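Local coordinates for protein tRNA-splicing ligase RtcB (Thermus thermophilus, PDB 2EPG) that probably joins RNA ends bearing a 2',3'-cyclic phosphate or 3'-phosphate to 5'-hydroxyl ends, using GTP and manganese, at residues V35-K40 with E468-G473; G96-G101 with Q291-A296; F105-G110 with A298-F303; E121-R126 with E317-V322; Y174-R179 with G330-Y335. All coordinates share one frame; numbering follows the deposited sequence.

Contact 1 of 5, residues V35-K40 with E468-G473; sequences VFFASK and EGAGIG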
# COMPACT_ATOMS: atom_id res chain seq x y z
N VAL A 35 7.89 18.65 4.77
CA VAL A 35 7.56 19.06 3.41
C VAL A 35 6.31 18.31 2.99
O VAL A 35 6.20 17.11 3.24
CB VAL A 35 8.71 18.74 2.42
CG1 VAL A 35 8.19 18.77 0.99
CG2 VAL A 35 9.86 19.72 2.59
N PHE A 36 5.35 19.00 2.38
CA PHE A 36 4.14 18.32 1.91
C PHE A 36 3.79 18.74 0.48
O PHE A 36 4.11 19.85 0.05
CB PHE A 36 2.94 18.56 2.85
CG PHE A 36 2.47 19.99 2.93
CD1 PHE A 36 3.06 20.88 3.81
CD2 PHE A 36 1.41 20.43 2.14
CE1 PHE A 36 2.62 22.20 3.92
CE2 PHE A 36 0.95 21.75 2.23
CZ PHE A 36 1.55 22.64 3.12
N PHE A 37 3.17 17.83 -0.25
CA PHE A 37 2.80 18.10 -1.63
C PHE A 37 1.31 18.38 -1.71
O PHE A 37 0.50 17.65 -1.12
CB PHE A 37 3.19 16.91 -2.52
CG PHE A 37 4.63 16.47 -2.36
CD1 PHE A 37 4.98 15.49 -1.43
CD2 PHE A 37 5.64 17.07 -3.10
CE1 PHE A 37 6.31 15.12 -1.24
CE2 PHE A 37 6.98 16.71 -2.92
CZ PHE A 37 7.31 15.73 -1.99
N ALA A 38 0.92 19.43 -2.43
CA ALA A 38 -0.49 19.75 -2.54
C ALA A 38 -0.83 20.70 -3.68
O ALA A 38 0.04 21.27 -4.31
CB ALA A 38 -0.98 20.33 -1.23
N SER A 39 -2.13 20.84 -3.93
CA SER A 39 -2.65 21.71 -4.99
C SER A 39 -3.08 23.02 -4.39
O SER A 39 -3.18 23.15 -3.17
CB SER A 39 -3.88 21.08 -5.66
OG SER A 39 -3.56 20.01 -6.52
N LYS A 40 -3.34 24.01 -5.25
CA LYS A 40 -3.83 25.29 -4.76
C LYS A 40 -5.19 24.97 -4.17
O LYS A 40 -5.62 25.58 -3.20
CB LYS A 40 -3.96 26.30 -5.90
CG LYS A 40 -2.63 26.95 -6.27
CD LYS A 40 -1.97 27.53 -5.01
CE LYS A 40 -0.57 28.03 -5.27
NZ LYS A 40 0.12 28.33 -3.98
N GLU A 468 1.58 14.19 -9.90
CA GLU A 468 2.29 14.34 -11.17
C GLU A 468 2.89 15.74 -11.25
O GLU A 468 4.02 15.91 -11.72
CB GLU A 468 1.36 14.08 -12.37
CG GLU A 468 2.11 14.19 -13.70
CD GLU A 468 1.36 13.60 -14.88
OE1 GLU A 468 0.21 14.05 -15.14
OE2 GLU A 468 1.93 12.70 -15.55
N GLY A 469 2.16 16.74 -10.78
CA GLY A 469 2.66 18.09 -10.81
C GLY A 469 3.92 18.27 -9.97
O GLY A 469 4.84 18.99 -10.37
N ALA A 470 3.97 17.61 -8.82
CA ALA A 470 5.14 17.71 -7.95
C ALA A 470 6.30 16.89 -8.51
O ALA A 470 7.41 16.97 -8.01
CB ALA A 470 4.79 17.24 -6.52
N GLY A 471 6.04 16.11 -9.55
CA GLY A 471 7.10 15.31 -10.16
C GLY A 471 7.41 13.99 -9.46
O GLY A 471 8.42 13.36 -9.74
N ILE A 472 6.53 13.55 -8.57
CA ILE A 472 6.77 12.29 -7.86
C ILE A 472 5.85 11.14 -8.23
O ILE A 472 5.63 10.23 -7.44
CB ILE A 472 6.71 12.51 -6.33
CG1 ILE A 472 5.35 13.07 -5.91
CG2 ILE A 472 7.81 13.45 -5.91
CD1 ILE A 472 5.14 13.07 -4.37
N GLY A 473 5.32 11.18 -9.45
CA GLY A 473 4.43 10.13 -9.91
C GLY A 473 3.91 10.39 -11.31
O GLY A 473 2.95 11.15 -11.48

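Contact 2 of 5, residues G96-G101 with Q291-A296; sequences GVVSPG and QDYLQA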
# COMPACT_ATOMS: atom_id res chain seq x y z
N GLY A 96 17.36 6.67 15.90
CA GLY A 96 16.03 6.71 15.34
C GLY A 96 15.03 5.77 16.00
O GLY A 96 15.41 4.77 16.62
N VAL A 97 13.75 6.08 15.86
CA VAL A 97 12.71 5.28 16.46
C VAL A 97 11.79 4.64 15.43
O VAL A 97 11.84 4.99 14.25
CB VAL A 97 11.83 6.14 17.40
CG1 VAL A 97 12.64 6.61 18.60
CG2 VAL A 97 11.25 7.34 16.64
N VAL A 98 10.99 3.69 15.88
CA VAL A 98 10.01 3.03 15.01
C VAL A 98 8.67 3.21 15.73
O VAL A 98 8.58 2.98 16.94
CB VAL A 98 10.29 1.51 14.79
CG1 VAL A 98 10.43 0.77 16.13
CG2 VAL A 98 9.12 0.89 13.98
N SER A 99 7.65 3.63 14.99
CA SER A 99 6.34 3.85 15.58
C SER A 99 5.19 3.14 14.89
O SER A 99 4.92 3.37 13.72
CB SER A 99 6.02 5.34 15.61
OG SER A 99 4.68 5.51 16.01
N PRO A 100 4.48 2.26 15.62
CA PRO A 100 3.35 1.53 15.04
C PRO A 100 2.34 2.49 14.41
O PRO A 100 1.72 2.18 13.40
CB PRO A 100 2.76 0.77 16.23
CG PRO A 100 3.95 0.54 17.11
CD PRO A 100 4.69 1.86 17.03
N GLY A 101 2.18 3.65 15.03
CA GLY A 101 1.24 4.63 14.51
C GLY A 101 1.72 5.19 13.19
O GLY A 101 0.94 5.78 12.44
N GLN A 291 12.94 -3.68 18.00
CA GLN A 291 13.30 -4.84 17.19
C GLN A 291 12.17 -5.85 17.11
O GLN A 291 11.93 -6.44 16.05
CB GLN A 291 14.54 -5.52 17.77
CG GLN A 291 15.83 -4.75 17.55
CD GLN A 291 16.26 -4.81 16.10
OE1 GLN A 291 16.58 -5.88 15.58
NE2 GLN A 291 16.26 -3.66 15.43
N ASP A 292 11.49 -6.08 18.23
CA ASP A 292 10.40 -7.06 18.24
C ASP A 292 9.24 -6.64 17.35
O ASP A 292 8.72 -7.45 16.59
CB ASP A 292 9.90 -7.31 19.65
CG ASP A 292 10.85 -8.18 20.47
OD1 ASP A 292 10.57 -8.37 21.67
OD2 ASP A 292 11.86 -8.67 19.94
N TYR A 293 8.84 -5.38 17.45
CA TYR A 293 7.74 -4.87 16.64
C TYR A 293 8.08 -4.98 15.16
O TYR A 293 7.24 -5.38 14.34
CB TYR A 293 7.42 -3.41 16.97
CG TYR A 293 6.49 -2.76 15.94
CD1 TYR A 293 5.17 -3.20 15.79
CD2 TYR A 293 6.96 -1.77 15.07
CE1 TYR A 293 4.34 -2.69 14.80
CE2 TYR A 293 6.14 -1.25 14.06
CZ TYR A 293 4.83 -1.71 13.94
OH TYR A 293 4.01 -1.21 12.93
N LEU A 294 9.32 -4.62 14.82
CA LEU A 294 9.74 -4.66 13.43
C LEU A 294 9.66 -6.09 12.91
O LEU A 294 9.23 -6.31 11.78
CB LEU A 294 11.16 -4.10 13.28
CG LEU A 294 11.24 -2.57 13.23
CD1 LEU A 294 12.68 -2.10 13.37
CD2 LEU A 294 10.64 -2.07 11.91
N GLN A 295 10.05 -7.05 13.75
CA GLN A 295 9.99 -8.45 13.33
C GLN A 295 8.56 -8.95 13.19
O GLN A 295 8.26 -9.72 12.29
CB GLN A 295 10.75 -9.33 14.32
CG GLN A 295 12.24 -9.22 14.21
CD GLN A 295 12.95 -9.79 15.42
OE1 GLN A 295 12.55 -10.82 15.96
NE2 GLN A 295 14.00 -9.12 15.86
N ALA A 296 7.69 -8.51 14.09
CA ALA A 296 6.28 -8.91 14.06
C ALA A 296 5.53 -8.19 12.92
O ALA A 296 4.61 -8.72 12.30
CB ALA A 296 5.63 -8.58 15.42
O HOH W 1 1.45 -1.05 13.11

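Contact 3 of 5, residues F105-G110 with A298-F303; sequences FDINCG and AAAANF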
# COMPACT_ATOMS: atom_id res chain seq x y z
N PHE A 105 -2.73 0.67 11.56
CA PHE A 105 -3.16 -0.62 12.06
C PHE A 105 -3.19 -1.73 11.04
O PHE A 105 -2.74 -2.84 11.33
CB PHE A 105 -4.49 -0.47 12.81
CG PHE A 105 -4.30 -0.02 14.24
CD1 PHE A 105 -3.94 1.30 14.52
CD2 PHE A 105 -4.33 -0.94 15.29
CE1 PHE A 105 -3.59 1.69 15.83
CE2 PHE A 105 -3.98 -0.57 16.60
CZ PHE A 105 -3.61 0.74 16.87
N ASP A 106 -3.66 -1.47 9.83
CA ASP A 106 -3.67 -2.54 8.85
C ASP A 106 -2.32 -2.63 8.13
O ASP A 106 -2.12 -2.07 7.06
CB ASP A 106 -4.80 -2.37 7.84
CG ASP A 106 -5.00 -3.63 6.99
OD1 ASP A 106 -6.00 -3.70 6.24
OD2 ASP A 106 -4.15 -4.55 7.07
N ILE A 107 -1.38 -3.32 8.76
CA ILE A 107 -0.04 -3.50 8.24
C ILE A 107 -0.06 -4.15 6.88
O ILE A 107 -0.67 -5.22 6.68
CB ILE A 107 0.83 -4.33 9.21
CG1 ILE A 107 0.93 -3.56 10.54
CG2 ILE A 107 2.24 -4.57 8.61
CD1 ILE A 107 1.60 -4.34 11.68
N ASN A 108 0.61 -3.49 5.95
CA ASN A 108 0.69 -3.91 4.56
C ASN A 108 -0.65 -4.05 3.89
O ASN A 108 -0.84 -4.94 3.06
CB ASN A 108 1.49 -5.20 4.36
CG ASN A 108 1.80 -5.48 2.87
OD1 ASN A 108 1.50 -4.65 1.99
ND2 ASN A 108 2.40 -6.63 2.59
N CYS A 109 -1.60 -3.21 4.29
CA CYS A 109 -2.87 -3.16 3.59
C CYS A 109 -2.25 -2.69 2.27
O CYS A 109 -1.40 -1.78 2.28
CB CYS A 109 -3.77 -2.05 4.15
SG CYS A 109 -5.20 -1.62 3.09
N GLY A 110 -2.62 -3.31 1.16
CA GLY A 110 -2.00 -2.90 -0.08
C GLY A 110 -2.82 -3.23 -1.30
O GLY A 110 -4.00 -3.55 -1.20
N ALA A 298 6.91 -7.23 10.14
CA ALA A 298 7.35 -7.89 8.91
C ALA A 298 6.56 -9.17 8.70
O ALA A 298 6.23 -9.52 7.56
CB ALA A 298 8.85 -8.20 8.99
N ALA A 299 6.28 -9.89 9.78
CA ALA A 299 5.52 -11.14 9.70
C ALA A 299 4.10 -10.81 9.23
O ALA A 299 3.53 -11.49 8.39
CB ALA A 299 5.49 -11.84 11.07
N ALA A 300 3.54 -9.74 9.78
CA ALA A 300 2.20 -9.34 9.38
C ALA A 300 2.22 -8.95 7.89
O ALA A 300 1.32 -9.30 7.13
CB ALA A 300 1.75 -8.16 10.23
N ALA A 301 3.25 -8.21 7.47
CA ALA A 301 3.34 -7.81 6.08
C ALA A 301 3.42 -9.03 5.15
O ALA A 301 2.77 -9.06 4.11
CB ALA A 301 4.56 -6.90 5.87
N ASN A 302 4.20 -10.03 5.53
CA ASN A 302 4.35 -11.23 4.72
C ASN A 302 3.02 -11.96 4.62
O ASN A 302 2.72 -12.59 3.60
CB ASN A 302 5.42 -12.16 5.31
CG ASN A 302 6.82 -11.57 5.20
OD1 ASN A 302 7.78 -12.03 5.85
ND2 ASN A 302 6.95 -10.56 4.35
N PHE A 303 2.23 -11.88 5.68
CA PHE A 303 0.93 -12.51 5.70
C PHE A 303 0.04 -11.79 4.69
O PHE A 303 -0.69 -12.41 3.91
CB PHE A 303 0.31 -12.44 7.10
CG PHE A 303 -1.06 -13.06 7.19
CD1 PHE A 303 -1.22 -14.43 7.05
CD2 PHE A 303 -2.18 -12.27 7.39
CE1 PHE A 303 -2.49 -15.01 7.12
CE2 PHE A 303 -3.45 -12.84 7.45
CZ PHE A 303 -3.60 -14.21 7.32

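Contact 4 of 5, residues E121-R126 with E317-V322; sequences EDLLPR and EAFEKV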
# COMPACT_ATOMS: atom_id res chain seq x y z
N GLU A 121 -14.45 -6.15 -24.84
CA GLU A 121 -15.36 -6.87 -25.72
C GLU A 121 -15.45 -8.36 -25.40
O GLU A 121 -16.52 -8.96 -25.51
CB GLU A 121 -14.95 -6.70 -27.19
CG GLU A 121 -15.02 -5.26 -27.72
CD GLU A 121 -13.88 -4.37 -27.24
OE1 GLU A 121 -12.78 -4.90 -26.98
OE2 GLU A 121 -14.08 -3.13 -27.14
N ASP A 122 -14.32 -8.95 -25.01
CA ASP A 122 -14.25 -10.37 -24.68
C ASP A 122 -14.90 -10.70 -23.36
O ASP A 122 -15.40 -11.81 -23.16
CB ASP A 122 -12.80 -10.82 -24.61
CG ASP A 122 -12.06 -10.64 -25.91
OD1 ASP A 122 -10.81 -10.49 -25.86
OD2 ASP A 122 -12.71 -10.67 -26.98
N LEU A 123 -14.90 -9.74 -22.45
CA LEU A 123 -15.42 -9.97 -21.10
C LEU A 123 -16.90 -9.71 -20.86
O LEU A 123 -17.58 -10.52 -20.23
CB LEU A 123 -14.62 -9.12 -20.11
CG LEU A 123 -14.93 -9.44 -18.66
CD1 LEU A 123 -13.97 -10.53 -18.24
CD2 LEU A 123 -14.76 -8.22 -17.78
N LEU A 124 -17.38 -8.58 -21.35
CA LEU A 124 -18.75 -8.16 -21.17
C LEU A 124 -19.81 -9.25 -21.30
O LEU A 124 -20.67 -9.38 -20.44
CB LEU A 124 -19.05 -7.01 -22.14
CG LEU A 124 -19.50 -5.69 -21.50
CD1 LEU A 124 -18.72 -5.44 -20.21
CD2 LEU A 124 -19.29 -4.55 -22.48
N PRO A 125 -19.75 -10.07 -22.36
CA PRO A 125 -20.79 -11.11 -22.46
C PRO A 125 -20.81 -12.17 -21.34
O PRO A 125 -21.78 -12.92 -21.21
CB PRO A 125 -20.57 -11.69 -23.86
CG PRO A 125 -19.12 -11.40 -24.15
CD PRO A 125 -18.90 -10.04 -23.56
N ARG A 126 -19.75 -12.23 -20.53
CA ARG A 126 -19.68 -13.20 -19.43
C ARG A 126 -19.56 -12.49 -18.08
O ARG A 126 -19.21 -13.10 -17.07
CB ARG A 126 -18.48 -14.13 -19.60
CG ARG A 126 -18.32 -14.70 -21.00
CD ARG A 126 -17.37 -15.87 -20.96
NE ARG A 126 -16.67 -16.05 -22.22
CZ ARG A 126 -15.81 -17.04 -22.44
NH1 ARG A 126 -15.20 -17.14 -23.62
NH2 ARG A 126 -15.58 -17.94 -21.50
N GLU A 317 -8.83 -18.80 -10.95
CA GLU A 317 -9.77 -19.92 -10.94
C GLU A 317 -11.17 -19.48 -11.36
O GLU A 317 -11.90 -20.22 -12.01
CB GLU A 317 -9.84 -20.58 -9.57
CG GLU A 317 -8.52 -21.19 -9.10
CD GLU A 317 -8.65 -21.93 -7.77
OE1 GLU A 317 -9.44 -21.47 -6.92
OE2 GLU A 317 -7.94 -22.94 -7.59
N ALA A 318 -11.54 -18.26 -11.00
CA ALA A 318 -12.85 -17.76 -11.38
C ALA A 318 -12.93 -17.50 -12.88
O ALA A 318 -13.94 -17.81 -13.51
CB ALA A 318 -13.17 -16.50 -10.60
N PHE A 319 -11.88 -16.95 -13.48
CA PHE A 319 -11.93 -16.68 -14.92
C PHE A 319 -12.05 -18.00 -15.68
O PHE A 319 -12.87 -18.13 -16.59
CB PHE A 319 -10.67 -15.93 -15.39
CG PHE A 319 -10.76 -14.43 -15.23
CD1 PHE A 319 -10.82 -13.60 -16.34
CD2 PHE A 319 -10.78 -13.84 -13.96
CE1 PHE A 319 -10.89 -12.19 -16.21
CE2 PHE A 319 -10.85 -12.45 -13.81
CZ PHE A 319 -10.90 -11.63 -14.94
N GLU A 320 -11.25 -18.97 -15.27
CA GLU A 320 -11.26 -20.28 -15.90
C GLU A 320 -12.62 -21.00 -15.73
O GLU A 320 -13.11 -21.63 -16.65
CB GLU A 320 -10.12 -21.12 -15.33
CG GLU A 320 -8.77 -20.67 -15.81
CD GLU A 320 -7.64 -21.07 -14.89
OE1 GLU A 320 -7.87 -21.95 -14.04
OE2 GLU A 320 -6.54 -20.49 -15.02
N LYS A 321 -13.21 -20.87 -14.54
CA LYS A 321 -14.49 -21.51 -14.26
C LYS A 321 -15.57 -21.03 -15.25
O LYS A 321 -16.46 -21.80 -15.61
CB LYS A 321 -14.91 -21.19 -12.82
CG LYS A 321 -15.91 -22.15 -12.20
CD LYS A 321 -17.30 -21.94 -12.76
CE LYS A 321 -18.31 -22.89 -12.14
NZ LYS A 321 -19.67 -22.72 -12.76
N VAL A 322 -15.48 -19.79 -15.70
CA VAL A 322 -16.48 -19.27 -16.64
C VAL A 322 -16.09 -19.39 -18.10
O VAL A 322 -16.74 -18.80 -18.97
CB VAL A 322 -16.83 -17.80 -16.35
CG1 VAL A 322 -17.45 -17.68 -14.96
CG2 VAL A 322 -15.58 -16.94 -16.47

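Contact 5 of 5, residues Y174-R179 with G330-Y335; sequences YPEDVR and GLRVLY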
# COMPACT_ATOMS: atom_id res chain seq x y z
N TYR A 174 1.63 -18.45 -10.27
CA TYR A 174 2.53 -18.78 -11.36
C TYR A 174 3.92 -18.50 -10.80
O TYR A 174 4.08 -17.62 -9.96
CB TYR A 174 2.30 -17.88 -12.58
CG TYR A 174 0.93 -18.01 -13.21
CD1 TYR A 174 0.18 -19.19 -13.09
CD2 TYR A 174 0.40 -16.97 -13.96
CE1 TYR A 174 -1.07 -19.31 -13.69
CE2 TYR A 174 -0.83 -17.08 -14.57
CZ TYR A 174 -1.56 -18.24 -14.44
OH TYR A 174 -2.78 -18.32 -15.06
N PRO A 175 4.95 -19.24 -11.28
CA PRO A 175 6.33 -19.08 -10.82
C PRO A 175 6.81 -17.63 -10.85
O PRO A 175 7.46 -17.16 -9.91
CB PRO A 175 7.13 -19.95 -11.79
CG PRO A 175 6.15 -21.03 -12.14
CD PRO A 175 4.87 -20.25 -12.35
N GLU A 176 6.47 -16.92 -11.91
CA GLU A 176 6.90 -15.53 -12.06
C GLU A 176 6.16 -14.50 -11.18
O GLU A 176 6.58 -13.36 -11.10
CB GLU A 176 6.77 -15.10 -13.54
CG GLU A 176 5.33 -15.07 -14.06
CD GLU A 176 5.12 -14.05 -15.19
OE1 GLU A 176 5.87 -14.10 -16.19
OE2 GLU A 176 4.19 -13.21 -15.09
N ASP A 177 5.08 -14.90 -10.52
CA ASP A 177 4.32 -13.94 -9.71
C ASP A 177 5.16 -13.12 -8.75
O ASP A 177 4.99 -11.91 -8.65
CB ASP A 177 3.22 -14.64 -8.91
CG ASP A 177 2.08 -15.10 -9.78
OD1 ASP A 177 1.19 -15.81 -9.27
OD2 ASP A 177 2.05 -14.76 -10.98
N VAL A 178 6.08 -13.79 -8.06
CA VAL A 178 6.93 -13.17 -7.06
C VAL A 178 7.79 -12.02 -7.54
O VAL A 178 8.07 -11.11 -6.77
CB VAL A 178 7.84 -14.25 -6.39
CG1 VAL A 178 8.87 -13.59 -5.50
CG2 VAL A 178 6.97 -15.21 -5.58
N ARG A 179 8.22 -12.08 -8.81
CA ARG A 179 9.06 -11.05 -9.41
C ARG A 179 8.40 -9.69 -9.44
O ARG A 179 9.07 -8.66 -9.46
CB ARG A 179 9.40 -11.41 -10.87
CG ARG A 179 10.15 -12.72 -11.08
CD ARG A 179 11.54 -12.44 -11.65
NE ARG A 179 11.48 -11.46 -12.74
CZ ARG A 179 12.54 -10.82 -13.23
NH1 ARG A 179 12.39 -9.94 -14.21
NH2 ARG A 179 13.74 -11.06 -12.73
N GLY A 330 -4.58 -15.09 -19.54
CA GLY A 330 -3.21 -14.67 -19.27
C GLY A 330 -3.07 -13.65 -18.15
O GLY A 330 -2.35 -12.67 -18.31
N LEU A 331 -3.76 -13.88 -17.02
CA LEU A 331 -3.71 -12.98 -15.88
C LEU A 331 -2.35 -12.96 -15.16
O LEU A 331 -2.04 -13.82 -14.35
CB LEU A 331 -4.82 -13.35 -14.88
CG LEU A 331 -6.21 -12.83 -15.27
CD1 LEU A 331 -7.30 -13.67 -14.62
CD2 LEU A 331 -6.31 -11.36 -14.86
N ARG A 332 -1.54 -11.95 -15.46
CA ARG A 332 -0.23 -11.87 -14.83
C ARG A 332 -0.22 -10.76 -13.81
O ARG A 332 -1.03 -9.83 -13.89
CB ARG A 332 0.85 -11.58 -15.88
CG ARG A 332 0.89 -12.56 -17.04
CD ARG A 332 2.03 -12.19 -17.98
NE ARG A 332 1.92 -12.83 -19.28
CZ ARG A 332 2.72 -12.55 -20.31
NH1 ARG A 332 2.56 -13.17 -21.48
NH2 ARG A 332 3.70 -11.65 -20.16
N VAL A 333 0.70 -10.85 -12.85
CA VAL A 333 0.84 -9.82 -11.85
C VAL A 333 1.61 -8.66 -12.50
O VAL A 333 2.77 -8.83 -12.90
CB VAL A 333 1.64 -10.33 -10.63
CG1 VAL A 333 1.86 -9.20 -9.64
CG2 VAL A 333 0.87 -11.51 -9.95
N LEU A 334 0.96 -7.51 -12.64
CA LEU A 334 1.63 -6.34 -13.20
C LEU A 334 2.52 -5.85 -12.06
O LEU A 334 3.73 -5.68 -12.23
CB LEU A 334 0.59 -5.30 -13.61
CG LEU A 334 1.13 -4.09 -14.38
CD1 LEU A 334 0.02 -3.50 -15.24
CD2 LEU A 334 1.70 -3.05 -13.40
N TYR A 335 1.91 -5.63 -10.90
CA TYR A 335 2.68 -5.25 -9.71
C TYR A 335 1.83 -5.47 -8.45
O TYR A 335 0.62 -5.67 -8.53
CB TYR A 335 3.15 -3.79 -9.76
CG TYR A 335 4.40 -3.58 -8.95
CD1 TYR A 335 5.55 -4.31 -9.22
CD2 TYR A 335 4.45 -2.66 -7.90
CE1 TYR A 335 6.71 -4.14 -8.46
CE2 TYR A 335 5.61 -2.49 -7.15
CZ TYR A 335 6.73 -3.24 -7.44
OH TYR A 335 7.88 -3.07 -6.71
O HOH W 2 2.29 -12.98 -13.03

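Contact 1 of 5, residues V35-K40 with E468-G473
The ring of F37, at the end of strand 34-37, receives two aliphatic groups from the C-terminal end of helix 462-470 and the turn after it. The tight part is the meeting with I472, whose CD1 stands over the middle of one ring face, 3.8 Å from the centroid of F37 and 11° off the ring normal, a CH-pi contact. I472 reaches it with CG1 set between its own backbone N and carbonyl carbon (chi1 58°) and then runs straight on to CD1. A470 adds a second touch obliquely, its CB lying 3.5 Å from CD2 of F37. Both groups are delivered by a Schellman motif: G471 ends the helix with positive phi, and its N bonds to O of E468 at 3.0 Å, which turns the chain so that residues before and after the glycine face the same ring. A side chain at G471 would press on the preceding carbonyl. An alanine in place of F37 would probably leave CD1 of I472 without the flat surface it rests on and open a gap beside CB of A470. Around the ring, L71 of strand 70-73 and T21 of strand 21-24 continue the packing. The outer side is looser: E468 and K40 lie exposed, K40 NZ bonding to Y22 and E468 OE2 to the backbone N of K475.

Contact 2 of 5, residues G96-G101 with Q291-A296
Y293, V98 and P100 carry most of this interface, in which the short strand 97-98 and the bend after it lie against the long helix 288-321. The strand pairs antiparallel with strand 283-284, far away in sequence, so the helix packs beside a small two-stranded sheet of the RtcB fold. The phenol ring of Y293 is the centrepiece. With CG anti to the backbone N (chi1 167°), it projects from the helix and takes its neighbours in two different ways. Over one face sits the pyrrolidine of P100, whose CG is 3.9 Å from the centroid of the Y293 ring and 8° off the normal, a CH-pi contact. At the edge, in the ring plane, CG2 of V98 approaches CD2 of Y293 to 3.6 Å. That same methyl serves a second partner: CD2 of L294 lies 3.9 Å from CG2 of V98, so one branch of the valine touches two consecutive helix residues. L353 of strand 350-357 touches both V98 and L294, while V261 and F264 of helix 250-265 pack on P100 and extend the apolar cluster. The hydroxyl of Y293 lies beside the backbone of P100, its OH 3.5 Å from P100 CA. Y293 OH is hydrogen-bonded to a water at 2.6 Å. This water donates a longer bond to the carbonyl of P100, its oxygen 3.3 Å from P100 O.

Contact 3 of 5, residues F105-G110 with A298-F303
N108 crosses from the loop to helix 288-321 along its whole side chain. Its CB rests on the backbone of the helix, 3.6 Å from CA and 3.8 Å from CB of A301. Beyond it, CG leads the amide toward the helix, and ND2 donates to A301 O at 2.9 Å with an N-H...O angle of 154°. The oxygen lies close to the amide plane of N108, whereas the donor is tilted 31° from the plane of the carbonyl. The remaining amide atom, OD1, is hydrogen-bonded elsewhere. N108 holds the third position of a type II beta turn from D106 to C109, closed by C109 N to D106 O at 3.0 Å, and its positive phi is what that position calls for. The turn holds D106, predicted to bind a manganese ion, while I107 packs on the helix. CG2 of I107, anti to the backbone N, meets CB of A300 at 4.0 Å and the backbone N of A301 at 3.9 Å. Within 298-303 both residues meeting the loop, A300 and A301, are alanines, consistent with the 5.0 Å between CA of N108 and CA of A301. N340, a predicted GMP-binding residue, bonds through ND2 to D106 O.

Contact 4 of 5, residues E121-R126 with E317-V322
R126 reaches across to the end of helix 288-321, where its NH2 donates to the carbonyl of V322, 2.9 Å from V322 O with an N-H...O angle of 148°. The oxygen is met at the edge of the guanidinium, close to its plane, while the donor stands 23° out of the plane of the carbonyl. The arginine gets there with CG anti to its carbonyl carbon (chi1 -47°) and an extended chain from CG to NE, which carries CD past the same oxygen at 3.6 Å from V322 O. A second, apolar touch lies deeper: CD1 of L123 meets CE1 of F319 at 4.0 Å, the two side chains crossing at about a right angle and the methyl approaching the ring obliquely.

The next shell frames these groups. V322 is the first residue past the helix, and its N still makes weak bonds back to A318 O and F319 O; its own carbonyl meets the arginine. R126 N bonds to L123 O at 2.8 Å, and R126 is also the N-cap residue of helix 127-137. F324 gives the guanidinium a cation-pi partner. Farther out, helix 127-137 packs L130 on L123 and E129 on V322, while V241 and V243 of strand 240-247 pack against L123 and F319 respectively.

Contact 5 of 5, residues Y174-R179 with G330-Y335
A bridging water joins the two segments through three hydrogen bonds. It donates to OD2 of D177 at 2.7 Å and to OE2 of E176 at 2.8 Å, and accepts from the backbone of the strand, lying 2.7 Å from V333 N. Two carboxylates and a backbone amide grip it. D177 also holds its own loop together: its OD1 takes the backbone N of Y174 at 2.9 Å, met from above the carboxylate plane, 68° out of it, and R316 of helix 288-321 forms a salt bridge to the same oxygen. The loop and the start of the 3-10 segment 177-179 lie against strand 332-347, which pairs antiparallel with strand 110-119 and is broken by a classic beta bulge where L334 and Y335 both face L113. D177 and V333 cross at about a right angle, and OD2 of D177 sits 3.6 Å from CG2 of V333, so the polar oxygen also borders an apolar methyl. An alanine in place of D177 would probably leave the amide of Y174 and the guanidinium of R316 without their shared acceptor and the water with one partner fewer. Toward the outside, E176 crosses the aliphatic part of R332 at a slant, OE2 lying 3.7 Å from CD of R332, with their charged planes nearly perpendicular and no contact between charged atoms. CE2 of Y174 comes within 3.5 Å of L331 O, a carbonyl hydrogen-bonded by NH1 of R316, which also makes a cation-pi contact with Y174.

From the N terminus, strand 34-37 opens the longest loop, which contact 1 closes only near the C terminus, and the other four contacts all lie within it. The next four first segments, 96-101, 105-110, 121-126 and 174-179, come in order before their partners, so contacts 2 to 5 cross one another along the chain. Contacts 2, 3 and 4 share helix 288-321, tying to it in turn the short strand 97-98, the predicted manganese-site loop and the turn after helix 120-123. Contact 5 fastens the 174-179 loop to strand 332-347. Neighbours meet directly: Y293 touches I107, and F319 packs on L331.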